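Local coordinates for protein orotate phosphoribosyltransferase (Aeropyrum pernix, PDB 2YZK) that probably catalyses the magnesium-dependent transfer of a ribosyl phosphate group from 5-phosphoribose 1-diphosphate to orotate, giving orotidine monophosphate in pyrimidine biosynthesis, at residues Pro89-Lys92 / Gly93-Thr96; Tyr28-Met31 / Arg32-Leu35; Glu127-Ser131 / Asn132-Val136; Leu45-Leu48 / Leu49-Gly52. One frame throughout, in Å; residues are numbered along the deposited sequence.

Contact 1: Pro89-Lys92 / Gly93-Thr96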
loop_
_atom_site.group_PDB
_atom_site.type_symbol
_atom_site.label_atom_id
_atom_site.label_comp_id
_atom_site.label_asym_id
_atom_site.label_seq_id
_atom_site.Cartn_x
_atom_site.Cartn_y
_atom_site.Cartn_z
ATOM N N PRO A 89 -0.270 7.787 9.378
ATOM C CA PRO A 89 -0.420 8.997 10.190
ATOM C C PRO A 89 -1.907 9.142 10.519
ATOM O O PRO A 89 -2.723 9.371 9.631
ATOM C CB PRO A 89 0.089 10.098 9.260
ATOM C CG PRO A 89 -0.299 9.586 7.900
ATOM C CD PRO A 89 0.072 8.121 7.982
ATOM N N GLU A 90 -2.251 8.988 11.794
ATOM C CA GLU A 90 -3.640 9.076 12.239
ATOM C C GLU A 90 -4.076 10.505 12.563
ATOM O O GLU A 90 -3.268 11.330 12.982
ATOM C CB GLU A 90 -3.839 8.206 13.487
ATOM C CG GLU A 90 -3.521 6.725 13.304
ATOM C CD GLU A 90 -4.596 5.976 12.536
ATOM O OE1 GLU A 90 -4.474 4.740 12.392
ATOM O OE2 GLU A 90 -5.565 6.616 12.078
ATOM N N ARG A 91 -5.359 10.789 12.359
ATOM C CA ARG A 91 -5.916 12.104 12.668
ATOM C C ARG A 91 -5.794 12.263 14.185
ATOM O O ARG A 91 -6.129 11.348 14.940
ATOM C CB ARG A 91 -7.378 12.153 12.232
ATOM C CG ARG A 91 -7.517 12.754 10.854
ATOM C CD ARG A 91 -8.514 12.045 9.965
ATOM N NE ARG A 91 -9.849 12.604 10.174
ATOM C CZ ARG A 91 -10.394 13.545 9.406
ATOM N NH1 ARG A 91 -9.855 14.754 9.344
ATOM N NH2 ARG A 91 -11.480 13.280 8.695
ATOM N N LYS A 92 -5.326 13.425 14.627
ATOM C CA LYS A 92 -5.103 13.689 16.046
ATOM C C LYS A 92 -6.284 14.184 16.881
ATOM O O LYS A 92 -7.189 14.857 16.384
ATOM C CB LYS A 92 -3.947 14.681 16.190
ATOM C CG LYS A 92 -2.648 14.217 15.556
ATOM C CD LYS A 92 -2.073 13.029 16.302
ATOM C CE LYS A 92 -0.708 12.642 15.767
ATOM N NZ LYS A 92 -0.072 11.597 16.617
ATOM N N GLY A 93 -6.248 13.841 18.168
ATOM C CA GLY A 93 -7.283 14.266 19.096
ATOM C C GLY A 93 -8.531 13.413 19.172
ATOM O O GLY A 93 -9.522 13.820 19.784
ATOM N N HIS A 94 -8.493 12.226 18.576
ATOM C CA HIS A 94 -9.661 11.353 18.583
ATOM C C HIS A 94 -9.553 10.158 19.520
ATOM O O HIS A 94 -10.473 9.338 19.592
ATOM C CB HIS A 94 -9.954 10.852 17.167
ATOM C CG HIS A 94 -10.361 11.929 16.212
ATOM N ND1 HIS A 94 -10.999 11.661 15.021
ATOM C CD2 HIS A 94 -10.208 13.274 16.263
ATOM C CE1 HIS A 94 -11.221 12.793 14.378
ATOM N NE2 HIS A 94 -10.751 13.787 15.110
ATOM N N GLY A 95 -8.436 10.055 20.232
ATOM C CA GLY A 95 -8.248 8.943 21.145
ATOM C C GLY A 95 -7.689 7.711 20.456
ATOM O O GLY A 95 -7.740 6.608 20.997
ATOM N N THR A 96 -7.150 7.900 19.257
ATOM C CA THR A 96 -6.579 6.797 18.499
ATOM C C THR A 96 -5.222 6.403 19.065
ATOM O O THR A 96 -4.429 7.259 19.454
ATOM C CB THR A 96 -6.392 7.179 17.018
ATOM O OG1 THR A 96 -7.659 7.536 16.450
ATOM C CG2 THR A 96 -5.808 6.009 16.239
HETATM O O HOH W 1 -7.075 8.730 14.150
#

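Contact 2: Tyr28-Met31 / Arg32-Leu35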
loop_
_atom_site.group_PDB
_atom_site.type_symbol
_atom_site.label_atom_id
_atom_site.label_comp_id
_atom_site.label_asym_id
_atom_site.label_seq_id
_atom_site.Cartn_x
_atom_site.Cartn_y
_atom_site.Cartn_z
ATOM N N TYR A 28 7.520 19.363 -9.543
ATOM C CA TYR A 28 6.613 18.627 -8.677
ATOM C C TYR A 28 7.045 17.173 -8.795
ATOM O O TYR A 28 7.175 16.642 -9.901
ATOM C CB TYR A 28 5.159 18.754 -9.128
ATOM C CG TYR A 28 4.199 18.154 -8.123
ATOM C CD1 TYR A 28 3.793 18.882 -7.009
ATOM C CD2 TYR A 28 3.745 16.840 -8.255
ATOM C CE1 TYR A 28 2.959 18.324 -6.042
ATOM C CE2 TYR A 28 2.909 16.267 -7.291
ATOM C CZ TYR A 28 2.522 17.019 -6.186
ATOM O OH TYR A 28 1.705 16.472 -5.220
ATOM N N ILE A 29 7.271 16.537 -7.655
ATOM C CA ILE A 29 7.711 15.150 -7.632
ATOM C C ILE A 29 6.572 14.229 -7.222
ATOM O O ILE A 29 5.850 14.512 -6.267
ATOM C CB ILE A 29 8.888 14.963 -6.645
ATOM C CG1 ILE A 29 10.111 15.743 -7.129
ATOM C CG2 ILE A 29 9.209 13.497 -6.488
ATOM C CD1 ILE A 29 11.001 14.995 -8.116
ATOM N N ASP A 30 6.400 13.132 -7.952
ATOM C CA ASP A 30 5.348 12.176 -7.625
ATOM C C ASP A 30 5.783 10.765 -7.998
ATOM O O ASP A 30 5.576 10.308 -9.122
ATOM C CB ASP A 30 4.046 12.522 -8.348
ATOM C CG ASP A 30 2.872 11.710 -7.836
ATOM O OD1 ASP A 30 3.098 10.841 -6.964
ATOM O OD2 ASP A 30 1.731 11.933 -8.300
HETATM N N MSE A 31 6.384 10.082 -7.031
HETATM C CA MSE A 31 6.881 8.729 -7.227
HETATM C C MSE A 31 5.751 7.728 -7.472
HETATM O O MSE A 31 5.979 6.630 -7.981
HETATM C CB MSE A 31 7.692 8.311 -6.000
HETATM C CG MSE A 31 9.091 7.798 -6.293
HETATM SE SE MSE A 31 10.125 8.845 -7.364
HETATM C CE MSE A 31 9.673 10.524 -6.888
ATOM N N ARG A 32 4.532 8.109 -7.107
ATOM C CA ARG A 32 3.389 7.223 -7.294
ATOM C C ARG A 32 3.173 6.904 -8.771
ATOM O O ARG A 32 2.664 5.839 -9.115
ATOM C CB ARG A 32 2.125 7.861 -6.709
ATOM C CG ARG A 32 2.163 8.040 -5.192
ATOM C CD ARG A 32 0.965 8.841 -4.700
ATOM N NE ARG A 32 0.888 10.145 -5.351
ATOM C CZ ARG A 32 -0.050 11.056 -5.106
ATOM N NH1 ARG A 32 -1.003 10.813 -4.215
ATOM N NH2 ARG A 32 -0.041 12.208 -5.763
ATOM N N ARG A 33 3.569 7.820 -9.646
ATOM C CA ARG A 33 3.384 7.601 -11.074
ATOM C C ARG A 33 4.204 6.444 -11.635
ATOM O O ARG A 33 3.938 5.967 -12.732
ATOM C CB ARG A 33 3.668 8.891 -11.840
ATOM C CG ARG A 33 2.684 10.002 -11.499
ATOM C CD ARG A 33 2.981 11.258 -12.286
ATOM N NE ARG A 33 2.612 11.148 -13.695
ATOM C CZ ARG A 33 1.374 11.299 -14.159
ATOM N NH1 ARG A 33 0.374 11.564 -13.326
ATOM N NH2 ARG A 33 1.135 11.203 -15.461
ATOM N N LEU A 34 5.192 5.975 -10.884
ATOM C CA LEU A 34 5.992 4.851 -11.354
ATOM C C LEU A 34 5.208 3.544 -11.222
ATOM O O LEU A 34 5.496 2.562 -11.908
ATOM C CB LEU A 34 7.279 4.731 -10.542
ATOM C CG LEU A 34 8.215 5.935 -10.546
ATOM C CD1 LEU A 34 9.472 5.566 -9.779
ATOM C CD2 LEU A 34 8.570 6.325 -11.975
ATOM N N LEU A 35 4.219 3.539 -10.335
ATOM C CA LEU A 35 3.429 2.333 -10.086
ATOM C C LEU A 35 2.555 1.887 -11.249
ATOM O O LEU A 35 2.265 0.700 -11.394
ATOM C CB LEU A 35 2.554 2.536 -8.843
ATOM C CG LEU A 35 3.333 2.801 -7.552
ATOM C CD1 LEU A 35 2.378 3.236 -6.453
ATOM C CD2 LEU A 35 4.088 1.539 -7.148
#

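Contact 3: Glu127-Ser131 / Asn132-Val136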
loop_
_atom_site.group_PDB
_atom_site.type_symbol
_atom_site.label_atom_id
_atom_site.label_comp_id
_atom_site.label_asym_id
_atom_site.label_seq_id
_atom_site.Cartn_x
_atom_site.Cartn_y
_atom_site.Cartn_z
ATOM N N GLU A 127 9.258 5.990 15.854
ATOM C CA GLU A 127 8.842 6.041 17.251
ATOM C C GLU A 127 7.781 4.984 17.558
ATOM O O GLU A 127 7.830 4.333 18.602
ATOM C CB GLU A 127 8.338 7.444 17.609
ATOM C CG GLU A 127 9.440 8.499 17.550
ATOM C CD GLU A 127 8.984 9.871 18.015
ATOM O OE1 GLU A 127 7.976 10.380 17.476
ATOM O OE2 GLU A 127 9.639 10.446 18.914
ATOM N N VAL A 128 6.832 4.801 16.644
ATOM C CA VAL A 128 5.787 3.800 16.832
ATOM C C VAL A 128 6.409 2.402 16.857
ATOM O O VAL A 128 6.077 1.577 17.705
ATOM C CB VAL A 128 4.738 3.882 15.701
ATOM C CG1 VAL A 128 3.734 2.748 15.824
ATOM C CG2 VAL A 128 4.022 5.218 15.772
ATOM N N LEU A 129 7.322 2.138 15.930
ATOM C CA LEU A 129 7.978 0.838 15.888
ATOM C C LEU A 129 8.768 0.539 17.164
ATOM O O LEU A 129 8.633 -0.540 17.741
ATOM C CB LEU A 129 8.916 0.774 14.683
ATOM C CG LEU A 129 8.215 0.667 13.333
ATOM C CD1 LEU A 129 9.192 0.999 12.220
ATOM C CD2 LEU A 129 7.664 -0.740 13.168
ATOM N N ARG A 130 9.583 1.497 17.602
ATOM C CA ARG A 130 10.406 1.302 18.793
ATOM C C ARG A 130 9.590 1.118 20.064
ATOM O O ARG A 130 10.002 0.394 20.978
ATOM C CB ARG A 130 11.384 2.468 18.957
ATOM C CG ARG A 130 12.494 2.439 17.923
ATOM C CD ARG A 130 13.516 3.530 18.131
ATOM N NE ARG A 130 14.618 3.396 17.184
ATOM C CZ ARG A 130 15.497 4.352 16.911
ATOM N NH1 ARG A 130 15.413 5.532 17.513
ATOM N NH2 ARG A 130 16.457 4.129 16.023
ATOM N N SER A 131 8.431 1.765 20.117
ATOM C CA SER A 131 7.555 1.667 21.276
ATOM C C SER A 131 6.768 0.362 21.282
ATOM O O SER A 131 6.208 -0.029 22.308
ATOM C CB SER A 131 6.577 2.847 21.304
ATOM O OG SER A 131 7.266 4.071 21.477
ATOM N N ASN A 132 6.727 -0.315 20.140
ATOM C CA ASN A 132 5.989 -1.565 20.046
ATOM C C ASN A 132 6.860 -2.814 19.969
ATOM O O ASN A 132 6.418 -3.856 19.487
ATOM C CB ASN A 132 5.017 -1.510 18.863
ATOM C CG ASN A 132 3.784 -0.671 19.165
ATOM O OD1 ASN A 132 2.891 -1.101 19.894
ATOM N ND2 ASN A 132 3.737 0.538 18.618
ATOM N N GLY A 133 8.101 -2.703 20.438
ATOM C CA GLY A 133 8.990 -3.850 20.459
ATOM C C GLY A 133 9.825 -4.171 19.234
ATOM O O GLY A 133 10.374 -5.271 19.141
ATOM N N TYR A 134 9.925 -3.240 18.294
ATOM C CA TYR A 134 10.731 -3.470 17.098
ATOM C C TYR A 134 12.005 -2.654 17.198
ATOM O O TYR A 134 12.084 -1.707 17.981
ATOM C CB TYR A 134 9.993 -3.019 15.836
ATOM C CG TYR A 134 8.712 -3.756 15.556
ATOM C CD1 TYR A 134 8.715 -4.964 14.856
ATOM C CD2 TYR A 134 7.489 -3.247 15.995
ATOM C CE1 TYR A 134 7.522 -5.649 14.595
ATOM C CE2 TYR A 134 6.302 -3.921 15.745
ATOM C CZ TYR A 134 6.322 -5.117 15.047
ATOM O OH TYR A 134 5.137 -5.777 14.816
ATOM N N THR A 135 13.009 -3.036 16.420
ATOM C CA THR A 135 14.241 -2.270 16.386
ATOM C C THR A 135 14.392 -1.833 14.937
ATOM O O THR A 135 14.021 -2.570 14.011
ATOM C CB THR A 135 15.477 -3.092 16.835
ATOM O OG1 THR A 135 15.687 -4.192 15.947
ATOM C CG2 THR A 135 15.283 -3.605 18.249
ATOM N N VAL A 136 14.909 -0.626 14.738
ATOM C CA VAL A 136 15.084 -0.095 13.396
ATOM C C VAL A 136 16.201 0.938 13.349
ATOM O O VAL A 136 16.231 1.873 14.152
ATOM C CB VAL A 136 13.758 0.529 12.883
ATOM C CG1 VAL A 136 13.181 1.477 13.921
ATOM C CG2 VAL A 136 13.995 1.255 11.575
#

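Contact 4: Leu45-Leu48 / Leu49-Gly52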
loop_
_atom_site.group_PDB
_atom_site.type_symbol
_atom_site.label_atom_id
_atom_site.label_comp_id
_atom_site.label_asym_id
_atom_site.label_seq_id
_atom_site.Cartn_x
_atom_site.Cartn_y
_atom_site.Cartn_z
ATOM N N LEU A 45 12.118 -0.994 -7.900
ATOM C CA LEU A 45 12.244 -2.043 -6.900
ATOM C C LEU A 45 13.650 -2.622 -6.881
ATOM O O LEU A 45 14.209 -2.866 -5.811
ATOM C CB LEU A 45 11.229 -3.159 -7.159
ATOM C CG LEU A 45 9.777 -2.844 -6.795
ATOM C CD1 LEU A 45 8.902 -4.013 -7.202
ATOM C CD2 LEU A 45 9.651 -2.581 -5.295
ATOM N N ASP A 46 14.223 -2.842 -8.059
ATOM C CA ASP A 46 15.565 -3.398 -8.121
ATOM C C ASP A 46 16.578 -2.453 -7.491
ATOM O O ASP A 46 17.504 -2.892 -6.808
ATOM C CB ASP A 46 15.958 -3.705 -9.568
ATOM C CG ASP A 46 15.131 -4.828 -10.166
ATOM O OD1 ASP A 46 14.773 -5.765 -9.418
ATOM O OD2 ASP A 46 14.849 -4.786 -11.381
ATOM N N LEU A 47 16.402 -1.155 -7.717
ATOM C CA LEU A 47 17.314 -0.169 -7.147
ATOM C C LEU A 47 17.146 -0.098 -5.627
ATOM O O LEU A 47 18.119 0.084 -4.900
ATOM C CB LEU A 47 17.072 1.204 -7.782
ATOM C CG LEU A 47 17.504 1.336 -9.250
ATOM C CD1 LEU A 47 17.077 2.690 -9.790
ATOM C CD2 LEU A 47 19.017 1.161 -9.360
ATOM N N LEU A 48 15.913 -0.240 -5.150
ATOM C CA LEU A 48 15.649 -0.215 -3.713
ATOM C C LEU A 48 16.300 -1.425 -3.035
ATOM O O LEU A 48 16.863 -1.315 -1.946
ATOM C CB LEU A 48 14.138 -0.219 -3.438
ATOM C CG LEU A 48 13.429 1.122 -3.660
ATOM C CD1 LEU A 48 11.940 0.905 -3.787
ATOM C CD2 LEU A 48 13.737 2.063 -2.503
ATOM N N LEU A 49 16.216 -2.581 -3.686
ATOM C CA LEU A 49 16.799 -3.796 -3.131
ATOM C C LEU A 49 18.305 -3.629 -3.067
ATOM O O LEU A 49 18.947 -4.006 -2.090
ATOM C CB LEU A 49 16.426 -5.005 -4.000
ATOM C CG LEU A 49 14.962 -5.433 -3.840
ATOM C CD1 LEU A 49 14.547 -6.399 -4.934
ATOM C CD2 LEU A 49 14.791 -6.060 -2.456
ATOM N N GLU A 50 18.859 -3.031 -4.115
ATOM C CA GLU A 50 20.292 -2.788 -4.200
ATOM C C GLU A 50 20.803 -1.869 -3.088
ATOM O O GLU A 50 21.765 -2.204 -2.398
ATOM C CB GLU A 50 20.621 -2.184 -5.564
ATOM C CG GLU A 50 22.063 -1.769 -5.748
ATOM C CD GLU A 50 22.333 -1.290 -7.162
ATOM O OE1 GLU A 50 22.230 -2.114 -8.094
ATOM O OE2 GLU A 50 22.637 -0.091 -7.339
ATOM N N VAL A 51 20.171 -0.712 -2.914
ATOM C CA VAL A 51 20.612 0.223 -1.882
ATOM C C VAL A 51 20.245 -0.258 -0.484
ATOM O O VAL A 51 20.942 0.052 0.486
ATOM C CB VAL A 51 20.034 1.647 -2.110
ATOM C CG1 VAL A 51 20.500 2.190 -3.453
ATOM C CG2 VAL A 51 18.534 1.614 -2.049
ATOM N N GLY A 52 19.156 -1.019 -0.384
ATOM C CA GLY A 52 18.735 -1.549 0.901
ATOM C C GLY A 52 19.803 -2.494 1.418
ATOM O O GLY A 52 19.971 -2.678 2.621
#

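Contact 1: Pro89-Lys92 / Gly93-Thr96
Over one face of the His-94 imidazole lies CB of Arg-91, while the carbonyl oxygen of Lys-92 approaches the ring obliquely, O to CD2 3.4 Å. The guanidinium of Arg-91 has CE1 of His-94 obliquely beside it, NE to CE1 4.4 Å, so the two flat groups are loosely associated and form no stack. Beyond them the turn is drawn together by a water, which donates to Arg-91 O at 2.9 Å and weakly to Glu-90 OE2 at 3.3 Å, and shares a 2.7 Å hydrogen bond with Thr-96 OG1. Threonine suits this place because its two branches do different work: with OG1 beside the backbone N (chi1 -59°) the hydroxyl reaches the water, and the methyl CG2 rests on the aliphatic part of Glu-90, 3.8 Å from its CG. These two side chains cross at about a right angle. Gly-93 and Gly-95 both have positive phi, and at Gly-93 a CB would collide with the Lys-92 carbonyl oxygen. Lys-92 and His-94 are predicted to bind 5-phosphoribose 1-diphosphate, consistent with the mobile catalytic loop of type I phosphoribosyltransferases; here the turn touches crystal neighbours but not the second subunit. It stands at the surface, in the long loop that leaves strand 84-87 and returns to strand 108-113.

Contact 2: Tyr28-Met31 / Arg32-Leu35
This is a local turn held by a salt bridge, where the chain leaves strand 24-29 and enters a short 3-10 segment. Asp-30 and Arg-32 carry it. The guanidinium comes side-on. Arg-32 NE gives Asp-30 OD1 a nearly straight bond of 2.8 Å (168°) on its syn side. Arg-32 NH2 meets Asp-30 OD2 at 3.1 Å from above the carboxylate. The two planes are turned 46° from each other. Asp-30 CG lies anti to its own nitrogen (chi1 -169°), which also brings OD1 within 3.1 Å of Arg-32 N and closes an Asx turn. Arg-32 N and NE reach OD1 from opposite faces. Replacing Asp-30 by an alanine would probably leave Arg-32 N without this acceptor and set the guanidinium freer to turn. The 3-10 bonds follow, from Arg-33 N to Asp-30 O (3.2 Å) and from Leu-34 N to Met-31 O (3.1 Å). On the inner side selenomethionine Met-31 and Leu-34 run side by side, SE to CD1 4.1 Å, as apolar residues suited to a buried place. Arg-33 bonds Arg-9 O and makes a salt bridge to Asp-103 of the second subunit. Helix 2-9 packs against Met-31 and Leu-34, and helix 70-80 against Leu-34 and Leu-35.

Contact 3: Glu127-Ser131 / Asn132-Val136
Arg-130 starts with its CA-H directed at Tyr-134 O, CA to O 3.5 Å, and CB leads the chain, extended, from helix 120-131 toward Val-136. Its CG lies 4.2 Å from both Tyr-134 O and Val-136 CG1, NE passes 4.0 Å from that same methyl, and NH2 donates to Val-136 O at 2.9 Å, nearly along the C=O axis (177°) and in the guanidinium plane. NH1 goes on to Met-156 O. An arginine's length suits this reach. Where the chain turns away from the helix, Leu-129 O accepts from Asn-132 N and, at 3.0 Å, Tyr-134 N, on opposite faces. With Gly-133 at positive phi (87°) and Leu-129 packed on Tyr-134, CD2 to CD2 3.8 Å, the turn is Schellman-like: the six-to-one bond from Tyr-134 N is present, the five-to-two bond is not. Asn-132 turns its amide back, ND2 to Val-128 O 2.7 Å; a leucine in its place would probably cost Val-128 O this amide partner, leaving the weak backbone bond from this position. Tyr-134 OH bonds Pro-104 O. The turn belongs to the beta-alpha-beta crossover from strand 108-113 through helix 120-131 to strand 135-141, with Leu-129 on Val-111 and both Tyr-134 and Val-136 on Val-109.

Contact 4: Leu45-Leu48 / Leu49-Gly52
Leu-49 is laid back over the carbonyl of Leu-45, its CG 3.3 Å from that oxygen, while the side chain of Leu-45 runs roughly the same way, one turn earlier, toward the same helix. The pattern repeats: the later side chain lies against carbonyl oxygens of the turn before it, rather than against the earlier side chains. CB of Glu-50 sits between two of them, 3.4 Å from both Asp-46 O and Leu-47 O. Its CG is turned anti to the backbone nitrogen (chi1 175°) and the extended chain ends near Leu-47, with OE2 4.3 Å from CD2, a loose approach that suits a charged residue at the surface. Helix 38-58 carries all of this, held by regular i to i+4 bonds such as Val-51 N to Leu-47 O, 3.0 Å and nearly straight at 169°. It flanks the parallel sheet of the phosphoribosyltransferase fold, and the fan of directions matches its surroundings. Leu-48 and Val-51 press on Leu-140 of strand 135-141, and Leu-45 and Leu-49 on helix 70-80, with Leu-45 also on Leu-78 of the second subunit. With chi1 -60° Val-51 CG2 stands between the backbone nitrogen and carbonyl carbon, pressed 3.3 Å from Leu-47 O and 3.4 Å from Leu-48 O. Gly-52 donates from its nitrogen to Leu-48 O at 2.8 Å, and glycine suits the place because a CB would come too close to that oxygen.

All four contacts are local, so along the chain they stand in series, and none nests within or crosses another. From the N terminus contact 2 comes first, turning the chain out of strand 24-29 toward helix 38-58, on which contact 4 lies; their nearest atoms are about 7 Å apart. Contact 4 closes no loop. Contact 1 follows, bending the exposed excursion between strands 84-87 and 108-113. Contact 3 comes last, turning helix 120-131 into strand 135-141, the strand against which contact 4 packs. Contacts 1 and 3 come within about 8 Å, whereas contacts 1 and 4 lie on opposite sides of the chain's centre, about 33 Å apart between centres.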